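Local coordinates for protein kinase A regulatory subunit (Trypanosoma cruzi, PDB 6HYQ), which probably controls a protein kinase A catalytic subunit as its regulatory partner, through two cyclic nucleotide-binding domains, here occupied by guanosine, at residues W201-M206 with D231-L236; G208-I213 with T252-A257. All blocks are in the same frame, centred on the assembly; numbering follows the deposited sequence. Where two conformers were deposited one is given.

Contact 1: residues W201-M206 with D231-L236; sequences WLYIIM and DHIGEL. With GMP (guanosine), chain F.
W201 and L202 start an antiparallel pairing with 231-236 in which an inner strand of the second cyclic nucleotide-binding beta barrel meets the short edge strand that leads into the phosphate-binding cassette. W201 O lies 3.8 Å from G234 CA, an approach helped by the absence of a side chain there; glycine also tolerates the positive phi of 109° with which the chain leaves the strand. L202, with CG anti to its own N (chi1 -177°), extends its CD1 methyl obliquely across E235 to meet CB at 3.8 Å, an apolar branch against the aliphatic root of a charged residue. At Y203 the backbones form a hydrogen-bonded pair: Y203 N gives a short, nearly straight bond to I233 O, and I233 N returns one to Y203 O. The I233 carbonyl also lies near the plane of the Y203 ring, at its edge, while the phenol OH reaches E184. G234 N, facing the nucleoside, donates to O2' of guanosine at 3.0 Å, and E237 also bonds the ligand. I204 and H232 make a non-hydrogen-bonded pair on the sheet face opposite Y203; both side chains pack on F165, and H232 ND1 bonds weakly to E235 OE1. I205 N adds a third bond, to D231 O at 3.0 Å, and the pairing continues to G230. Beta-branched isoleucine suits this extended backbone; I233, two residues on from D231, turns CG1 between its N and carbonyl carbon (chi1 53°). The I205 and I233 side chains cross and both touch F227, with I205 CD1 3.9 Å from I233 CD1.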
ATOM      1  N   TRP A 201       6.377   7.168   6.165  1.00 44.95           N
ATOM      2  CA  TRP A 201       6.843   5.862   5.728  1.00 54.01           C
ATOM      3  C   TRP A 201       6.803   4.847   6.860  1.00 82.17           C
ATOM      4  O   TRP A 201       7.231   5.152   7.969  1.00 69.54           O
ATOM      5  CB  TRP A 201       8.282   5.946   5.266  1.00 55.31           C
ATOM      6  CG  TRP A 201       8.558   6.924   4.101  1.00 51.82           C
ATOM      7  CD1 TRP A 201       9.080   8.156   4.225  1.00 41.71           C
ATOM      8  CD2 TRP A 201       8.353   6.707   2.678  1.00 44.96           C
ATOM      9  NE1 TRP A 201       9.176   8.763   2.978  1.00 58.64           N
ATOM     10  CE2 TRP A 201       8.764   7.894   2.010  1.00 60.19           C
ATOM     11  CE3 TRP A 201       7.844   5.657   1.913  1.00 52.32           C
ATOM     12  CZ2 TRP A 201       8.696   8.048   0.609  1.00 45.27           C
ATOM     13  CZ3 TRP A 201       7.769   5.800   0.533  1.00 49.28           C
ATOM     14  CH2 TRP A 201       8.191   6.984  -0.098  1.00 45.28           C
ATOM     15  N   LEU A 202       6.364   3.614   6.563  1.00 44.86           N
ATOM     16  CA  LEU A 202       6.662   2.462   7.407  1.00 54.46           C
ATOM     17  C   LEU A 202       7.872   1.785   6.808  1.00 56.32           C
ATOM     18  O   LEU A 202       7.977   1.665   5.586  1.00 75.85           O
ATOM     19  CB  LEU A 202       5.472   1.478   7.441  1.00 47.76           C
ATOM     20  CG  LEU A 202       5.513   0.232   8.298  1.00 44.63           C
ATOM     21  CD1 LEU A 202       4.125  -0.202   8.697  1.00 71.85           C
ATOM     22  CD2 LEU A 202       6.187  -0.899   7.523  1.00 52.85           C
ATOM     23  N   TYR A 203       8.788   1.318   7.698  1.00 51.61           N
ATOM     24  CA  TYR A 203      10.000   0.605   7.287  1.00 45.11           C
ATOM     25  C   TYR A 203       9.985  -0.841   7.807  1.00 57.49           C
ATOM     26  O   TYR A 203       9.570  -1.110   8.939  1.00 58.76           O
ATOM     27  CB  TYR A 203      11.263   1.305   7.744  1.00 43.90           C
ATOM     28  CG  TYR A 203      11.441   2.757   7.285  1.00 43.82           C
ATOM     29  CD1 TYR A 203      10.690   3.809   7.868  1.00 48.22           C
ATOM     30  CD2 TYR A 203      12.352   3.106   6.308  1.00 42.24           C
ATOM     31  CE1 TYR A 203      10.906   5.175   7.436  1.00 70.11           C
ATOM     32  CE2 TYR A 203      12.575   4.396   5.939  1.00 47.60           C
ATOM     33  CZ  TYR A 203      11.868   5.407   6.491  1.00 47.49           C
ATOM     34  OH  TYR A 203      12.211   6.614   5.904  1.00 58.32           O
ATOM     35  N   ILE A 204      10.410  -1.769   6.956  1.00 59.38           N
ATOM     36  CA  ILE A 204      10.674  -3.155   7.335  1.00 46.83           C
ATOM     37  C   ILE A 204      12.173  -3.359   7.150  1.00 44.59           C
ATOM     38  O   ILE A 204      12.734  -3.131   6.050  1.00 48.13           O
ATOM     39  CB  ILE A 204       9.864  -4.145   6.497  1.00 55.96           C
ATOM     40  CG1 ILE A 204       8.428  -3.641   6.348  1.00 75.55           C
ATOM     41  CG2 ILE A 204       9.848  -5.454   7.156  1.00 55.98           C
ATOM     42  CD1 ILE A 204       7.556  -4.569   5.661  1.00 63.86           C
ATOM     43  N   ILE A 205      12.855  -3.640   8.249  1.00 48.49           N
ATOM     44  CA  ILE A 205      14.286  -3.813   8.177  1.00 47.28           C
ATOM     45  C   ILE A 205      14.603  -5.104   7.419  1.00 52.32           C
ATOM     46  O   ILE A 205      14.083  -6.152   7.736  1.00 56.74           O
ATOM     47  CB  ILE A 205      14.872  -3.809   9.599  1.00 48.85           C
ATOM     48  CG1 ILE A 205      14.612  -2.390  10.215  1.00 53.79           C
ATOM     49  CG2 ILE A 205      16.349  -4.219   9.623  1.00 51.72           C
ATOM     50  CD1 ILE A 205      14.813  -2.435  11.684  1.00 52.75           C
ATOM     51  N   MET A 206      15.481  -5.035   6.445  1.00 48.45           N
ATOM     52  CA  MET A 206      16.019  -6.206   5.724  1.00 45.66           C
ATOM     53  C   MET A 206      17.390  -6.552   6.204  1.00 52.46           C
ATOM     54  O   MET A 206      17.674  -7.728   6.436  1.00 52.27           O
ATOM     55  CB  MET A 206      16.090  -5.943   4.231  1.00 46.57           C
ATOM     56  CG  MET A 206      14.720  -5.574   3.545  1.00 61.31           C
ATOM     57  SD  MET A 206      14.827  -5.304   1.776  1.00 73.29           S
ATOM     58  CE  MET A 206      14.656  -6.890   1.140  1.00 61.72           C
ATOM     59  N   ASP A 231      11.896  -6.717  11.801  1.00 80.98           N
ATOM     60  CA  ASP A 231      11.110  -5.725  12.559  1.00 83.07           C
ATOM     61  C   ASP A 231      10.610  -4.600  11.664  1.00 47.02           C
ATOM     62  O   ASP A 231      11.172  -4.288  10.620  1.00 67.01           O
ATOM     63  CB  ASP A 231      11.920  -5.085  13.709  1.00 46.11           C
ATOM     64  CG  ASP A 231      12.288  -6.114  14.843  1.00 48.75           C
ATOM     65  OD1 ASP A 231      11.366  -6.851  15.298  1.00 73.74           O
ATOM     66  OD2 ASP A 231      13.564  -6.118  15.221  1.00 59.80           O
ATOM     67  N   HIS A 232       9.589  -3.908  12.180  1.00 57.54           N
ATOM     68  CA  HIS A 232       8.922  -2.781  11.529  1.00 49.05           C
ATOM     69  C   HIS A 232       8.969  -1.560  12.460  1.00 78.15           C
ATOM     70  O   HIS A 232       8.828  -1.694  13.711  1.00 62.48           O
ATOM     71  CB  HIS A 232       7.468  -3.097  11.170  1.00 50.05           C
ATOM     72  CG  HIS A 232       6.628  -3.524  12.340  1.00 48.45           C
ATOM     73  ND1 HIS A 232       6.168  -2.636  13.291  1.00 56.45           N
ATOM     74  CD2 HIS A 232       6.207  -4.737  12.741  1.00 53.52           C
ATOM     75  CE1 HIS A 232       5.465  -3.269  14.203  1.00 49.87           C
ATOM     76  NE2 HIS A 232       5.518  -4.563  13.919  1.00 51.04           N
ATOM     77  N   ILE A 233       9.161  -0.387  11.841  1.00 55.87           N
ATOM     78  CA  ILE A 233       9.040   0.926  12.483  1.00 48.73           C
ATOM     79  C   ILE A 233       8.245   1.847  11.555  1.00 52.33           C
ATOM     80  O   ILE A 233       8.217   1.660  10.333  1.00 62.95           O
ATOM     81  CB  ILE A 233      10.407   1.625  12.839  1.00 57.32           C
ATOM     82  CG1 ILE A 233      11.359   1.712  11.643  1.00 96.51           C
ATOM     83  CG2 ILE A 233      11.069   0.928  14.069  1.00 64.96           C
ATOM     84  CD1 ILE A 233      12.571   0.759  11.695  1.00158.80           C
ATOM     85  N   GLY A 234       7.566   2.868  12.189  1.00 57.93           N
ATOM     86  CA  GLY A 234       6.730   3.858  11.500  1.00 46.50           C
ATOM     87  C   GLY A 234       5.250   3.688  11.741  1.00 48.03           C
ATOM     88  O   GLY A 234       4.489   4.631  11.509  1.00 54.21           O
ATOM     89  N   GLU A 235       4.815   2.532  12.228  1.00 60.39           N
ATOM     90  CA  GLU A 235       3.377   2.286  12.179  1.00 50.70           C
ATOM     91  C   GLU A 235       2.598   3.015  13.261  1.00 59.68           C
ATOM     92  O   GLU A 235       1.421   3.260  13.047  1.00 57.28           O
ATOM     93  CB  GLU A 235       3.030   0.790  12.231  1.00 49.30           C
ATOM     94  CG  GLU A 235       3.208   0.132  13.574  1.00 46.73           C
ATOM     95  CD  GLU A 235       4.630  -0.097  13.979  1.00 61.18           C
ATOM     96  OE1 GLU A 235       5.509   0.040  13.102  1.00 55.43           O
ATOM     97  OE2 GLU A 235       4.877  -0.374  15.197  1.00 56.97           O
ATOM     98  N   LEU A 236       3.207   3.336  14.410  1.00 50.73           N
ATOM     99  CA  LEU A 236       2.462   3.888  15.571  1.00 51.48           C
ATOM    100  C   LEU A 236       1.606   5.086  15.200  1.00 51.64           C
ATOM    101  O   LEU A 236       0.404   5.108  15.473  1.00 60.77           O
ATOM    102  CB  LEU A 236       3.428   4.299  16.694  1.00 60.81           C
ATOM    103  CG  LEU A 236       4.210   3.142  17.343  1.00 52.16           C
ATOM    104  CD1 LEU A 236       4.916   3.617  18.558  1.00 62.63           C
ATOM    105  CD2 LEU A 236       3.374   1.967  17.670  1.00 72.90           C
TER
HETATM  106  O5' GMP F 602       7.484   7.114  17.005  1.00 51.06           O
HETATM  107  C5' GMP F 602       8.376   6.787  15.936  1.00 48.35           C
HETATM  108  C4' GMP F 602       8.495   5.293  15.771  1.00 45.79           C
HETATM  109  O4' GMP F 602       9.361   4.781  16.796  1.00 52.42           O
HETATM  110  C3' GMP F 602       7.221   4.472  15.913  1.00 61.77           C
HETATM  111  O3' GMP F 602       6.408   4.474  14.746  1.00 67.06           O
HETATM  112  C2' GMP F 602       7.781   3.103  16.264  1.00101.26           C
HETATM  113  O2' GMP F 602       8.224   2.467  15.051  1.00 52.36           O
HETATM  114  C1' GMP F 602       9.003   3.487  17.128  1.00 71.94           C
HETATM  115  N9  GMP F 602       8.683   3.507  18.544  1.00 73.70           N
HETATM  116  C8  GMP F 602       8.066   4.558  19.158  1.00101.10           C
HETATM  117  N7  GMP F 602       7.849   4.252  20.453  1.00 62.22           N
HETATM  118  C5  GMP F 602       8.266   2.994  20.595  1.00 73.91           C
HETATM  119  C6  GMP F 602       8.270   2.073  21.790  1.00 69.49           C
HETATM  120  O6  GMP F 602       7.833   2.432  22.871  1.00 69.00           O
HETATM  121  N1  GMP F 602       8.837   0.790  21.629  1.00 79.13           N
HETATM  122  C2  GMP F 602       9.361   0.308  20.395  1.00 75.54           C
HETATM  123  N2  GMP F 602       9.916  -1.058  20.243  1.00113.47           N
HETATM  124  N3  GMP F 602       9.319   1.187  19.288  1.00 96.01           N
HETATM  125  C4  GMP F 602       8.793   2.544  19.417  1.00 70.10           C

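Contact 2: residues G208-I213 with T252-A257; sequences GTVEVI and THVITA. With GMP (guanosine), chain F.
T252 directs its side chain at the backbone of G208 and T209, where two strand connections of the cyclic nucleotide-binding beta barrel come together at a corner between its sheets. Strand 210-215 belongs to one sheet and strand 254-260 to the other, and the segments meet near their starts, the CA atoms of G208 and V254 being the nearest pair. The T252 hydroxyl does two jobs. Placed between its own N and carbonyl carbon (chi1 70°), OG1 accepts a hydrogen bond from T209 N at 3.0 Å and donates one to H253 O at 2.8 Å, approaching that carbonyl from well above its plane. A threonine thus ties the backbone of 208-213 to its own turn, and its CG2 methyl packs against T209 CB. G208 lies against the same turn: its CA makes a C-H...O contact with H253 O at 3.4 Å. Glycine fits because it has no CB to collide with this wall and because its phi of 106° is positive. Its carbonyl is bonded to T228, while H253 points away from the contact, its ND1 hydrogen-bonded to F186 O. V254 points toward the other segment, and its CG2 meets V210 CG1 at 4.0 Å, the two branched side chains crossing at about a right angle; V210 continues the packing onto F227 and V248. The same V254 CG2 also lies close to T209 O, 3.2 Å away. Further along strand 210-215 V212 sets its CG1 methyl against the guanine, 3.5 Å from N9.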
ATOM      1  N   GLY A 208      20.603  -4.852   9.013  1.00 62.94           N
ATOM      2  CA  GLY A 208      21.203  -3.852   9.879  1.00 57.99           C
ATOM      3  C   GLY A 208      20.367  -3.796  11.145  1.00 53.45           C
ATOM      4  O   GLY A 208      19.474  -4.620  11.350  1.00 58.67           O
ATOM      5  N   THR A 209      20.678  -2.819  12.004  1.00 63.78           N
ATOM      6  CA  THR A 209      20.062  -2.630  13.308  1.00 55.10           C
ATOM      7  C   THR A 209      19.720  -1.168  13.513  1.00 44.55           C
ATOM      8  O   THR A 209      20.376  -0.273  12.954  1.00 56.06           O
ATOM      9  CB  THR A 209      20.997  -3.164  14.407  1.00 95.79           C
ATOM     10  OG1 THR A 209      21.139  -4.574  14.217  1.00 70.83           O
ATOM     11  CG2 THR A 209      20.479  -2.779  15.922  1.00 54.61           C
ATOM     12  N   VAL A 210      18.641  -0.906  14.237  1.00 60.97           N
ATOM     13  CA  VAL A 210      18.301   0.489  14.537  1.00113.16           C
ATOM     14  C   VAL A 210      18.016   0.673  16.014  1.00 68.79           C
ATOM     15  O   VAL A 210      17.599  -0.257  16.709  1.00 58.20           O
ATOM     16  CB  VAL A 210      17.070   0.978  13.747  1.00 71.88           C
ATOM     17  CG1 VAL A 210      17.237   0.562  12.314  1.00 72.82           C
ATOM     18  CG2 VAL A 210      15.843   0.353  14.315  1.00 60.94           C
ATOM     19  N   GLU A 211      18.177   1.920  16.447  1.00 61.99           N
ATOM     20  CA  GLU A 211      17.794   2.351  17.793  1.00 73.78           C
ATOM     21  C   GLU A 211      16.670   3.398  17.695  1.00 50.88           C
ATOM     22  O   GLU A 211      16.674   4.288  16.841  1.00 77.29           O
ATOM     23  CB  GLU A 211      18.967   2.988  18.579  1.00 47.17           C
ATOM     24  CG  GLU A 211      19.533   4.208  17.924  1.00 75.15           C
ATOM     25  CD  GLU A 211      20.767   4.761  18.606  1.00 91.17           C
ATOM     26  OE1 GLU A 211      21.489   5.547  17.939  1.00 75.17           O
ATOM     27  OE2 GLU A 211      21.026   4.418  19.788  1.00 93.56           O
ATOM     28  N   VAL A 212      15.737   3.233  18.651  1.00 51.71           N
ATOM     29  CA  VAL A 212      14.551   4.063  18.865  1.00 49.64           C
ATOM     30  C   VAL A 212      14.904   4.951  20.063  1.00 59.72           C
ATOM     31  O   VAL A 212      15.195   4.431  21.137  1.00 68.43           O
ATOM     32  CB  VAL A 212      13.325   3.193  19.142  1.00 61.33           C
ATOM     33  CG1 VAL A 212      12.077   4.041  19.343  1.00 79.36           C
ATOM     34  CG2 VAL A 212      13.173   2.118  17.996  1.00 69.65           C
ATOM     35  N   ILE A 213      14.942   6.297  19.877  1.00 60.84           N
ATOM     36  CA  ILE A 213      15.398   7.234  20.911  1.00 63.51           C
ATOM     37  C   ILE A 213      14.222   8.132  21.228  1.00 91.16           C
ATOM     38  O   ILE A 213      13.893   9.044  20.449  1.00 61.94           O
ATOM     39  CB  ILE A 213      16.608   8.059  20.486  1.00 73.93           C
ATOM     40  CG1 ILE A 213      17.772   7.138  20.087  1.00 64.78           C
ATOM     41  CG2 ILE A 213      16.941   9.066  21.632  1.00 66.42           C
ATOM     42  CD1 ILE A 213      18.964   7.831  19.476  1.00133.20           C
ATOM     43  N   THR A 252      23.799   0.743  12.271  1.00 59.03           N
ATOM     44  CA  THR A 252      24.648   0.114  11.282  1.00 63.80           C
ATOM     45  C   THR A 252      24.233   0.634   9.922  1.00 80.04           C
ATOM     46  O   THR A 252      23.223   1.329   9.782  1.00 62.07           O
ATOM     47  CB  THR A 252      24.512  -1.421  11.305  1.00 62.12           C
ATOM     48  OG1 THR A 252      23.235  -1.801  10.811  1.00 65.27           O
ATOM     49  CG2 THR A 252      24.660  -2.007  12.727  1.00101.93           C
ATOM     50  N   HIS A 253      24.975   0.250   8.897  1.00 81.86           N
ATOM     51  CA  HIS A 253      24.416   0.330   7.580  1.00 64.50           C
ATOM     52  C   HIS A 253      23.101  -0.436   7.587  1.00 68.58           C
ATOM     53  O   HIS A 253      23.036  -1.607   8.028  1.00 60.39           O
ATOM     54  CB  HIS A 253      25.398  -0.239   6.558  1.00114.19           C
ATOM     55  CG  HIS A 253      24.869  -0.220   5.166  1.00 70.05           C
ATOM     56  ND1 HIS A 253      24.147   0.846   4.678  1.00 72.41           N
ATOM     57  CD2 HIS A 253      24.974  -1.108   4.157  1.00 67.29           C
ATOM     58  CE1 HIS A 253      23.786   0.587   3.436  1.00 79.94           C
ATOM     59  NE2 HIS A 253      24.281  -0.589   3.093  1.00 83.03           N
ATOM     60  N   VAL A 254      22.000   0.242   7.196  1.00 52.58           N
ATOM     61  CA  VAL A 254      20.692  -0.393   7.252  1.00 54.27           C
ATOM     62  C   VAL A 254      20.093  -0.362   5.844  1.00 57.66           C
ATOM     63  O   VAL A 254      20.230   0.604   5.092  1.00 81.87           O
ATOM     64  CB  VAL A 254      19.732   0.252   8.277  1.00 53.98           C
ATOM     65  CG1 VAL A 254      18.359  -0.336   8.199  1.00 59.47           C
ATOM     66  CG2 VAL A 254      20.259   0.052   9.742  1.00 97.97           C
ATOM     67  N   ILE A 255      19.473  -1.519   5.525  1.00 87.83           N
ATOM     68  CA  ILE A 255      18.630  -1.707   4.352  1.00 45.26           C
ATOM     69  C   ILE A 255      17.206  -2.100   4.840  1.00 44.33           C
ATOM     70  O   ILE A 255      17.011  -3.059   5.592  1.00 57.87           O
ATOM     71  CB  ILE A 255      19.232  -2.759   3.378  1.00 55.79           C
ATOM     72  CG1 ILE A 255      20.732  -2.452   3.068  1.00 51.17           C
ATOM     73  CG2 ILE A 255      18.420  -2.780   2.086  1.00 46.24           C
ATOM     74  CD1 ILE A 255      21.370  -3.454   2.091  1.00 58.89           C
ATOM     75  N   THR A 256      16.232  -1.369   4.299  1.00 53.96           N
ATOM     76  CA  THR A 256      14.862  -1.459   4.618  1.00 50.10           C
ATOM     77  C   THR A 256      14.112  -1.512   3.277  1.00 87.89           C
ATOM     78  O   THR A 256      14.577  -1.031   2.254  1.00 44.78           O
ATOM     79  CB  THR A 256      14.339  -0.277   5.462  1.00 86.71           C
ATOM     80  OG1 THR A 256      14.295   0.945   4.693  1.00 55.57           O
ATOM     81  CG2 THR A 256      15.213  -0.127   6.690  1.00 69.99           C
ATOM     82  N   ALA A 257      12.931  -2.084   3.306  1.00 59.63           N
ATOM     83  CA  ALA A 257      11.919  -1.864   2.293  1.00 52.11           C
ATOM     84  C   ALA A 257      10.963  -0.833   2.861  1.00 45.93           C
ATOM     85  O   ALA A 257      10.716  -0.868   4.062  1.00 65.38           O
ATOM     86  CB  ALA A 257      11.149  -3.132   2.038  1.00 52.63           C
TER
HETATM   87  O5' GMP F 602       7.484   7.114  17.005  1.00 51.06           O
HETATM   88  C5' GMP F 602       8.376   6.787  15.936  1.00 48.35           C
HETATM   89  C4' GMP F 602       8.495   5.293  15.771  1.00 45.79           C
HETATM   90  O4' GMP F 602       9.361   4.781  16.796  1.00 52.42           O
HETATM   91  C3' GMP F 602       7.221   4.472  15.913  1.00 61.77           C
HETATM   92  O3' GMP F 602       6.408   4.474  14.746  1.00 67.06           O
HETATM   93  C2' GMP F 602       7.781   3.103  16.264  1.00101.26           C
HETATM   94  O2' GMP F 602       8.224   2.467  15.051  1.00 52.36           O
HETATM   95  C1' GMP F 602       9.003   3.487  17.128  1.00 71.94           C
HETATM   96  N9  GMP F 602       8.683   3.507  18.544  1.00 73.70           N
HETATM   97  C8  GMP F 602       8.066   4.558  19.158  1.00101.10           C
HETATM   98  N7  GMP F 602       7.849   4.252  20.453  1.00 62.22           N
HETATM   99  C5  GMP F 602       8.266   2.994  20.595  1.00 73.91           C
HETATM  100  C6  GMP F 602       8.270   2.073  21.790  1.00 69.49           C
HETATM  101  O6  GMP F 602       7.833   2.432  22.871  1.00 69.00           O
HETATM  102  N1  GMP F 602       8.837   0.790  21.629  1.00 79.13           N
HETATM  103  C2  GMP F 602       9.361   0.308  20.395  1.00 75.54           C
HETATM  104  N2  GMP F 602       9.916  -1.058  20.243  1.00113.47           N
HETATM  105  N3  GMP F 602       9.319   1.187  19.288  1.00 96.01           N
HETATM  106  C4  GMP F 602       8.793   2.544  19.417  1.00 70.10           C

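From the N terminus the segments run 201-206, 208-213, 231-236 and 252-257, so the two contacts cross: contact 1 closes a loop that contains the first half of contact 2, and contact 2 closes a loop that contains the second half of contact 1. The first loop holds the strands 210-215 and 221-227; the second shares strand 221-227 and adds strands 232-233 and 247-250 and helix 236-239. The contacts share the sheet in which strands 201-205 and 254-260 are neighbours, with probable hydrogen bonds such as I204 O to A257 N. Contact 2 joins this sheet to the other, and both contacts reach guanosine, contact 1 at the ribose hydroxyls and the base, contact 2 at the base.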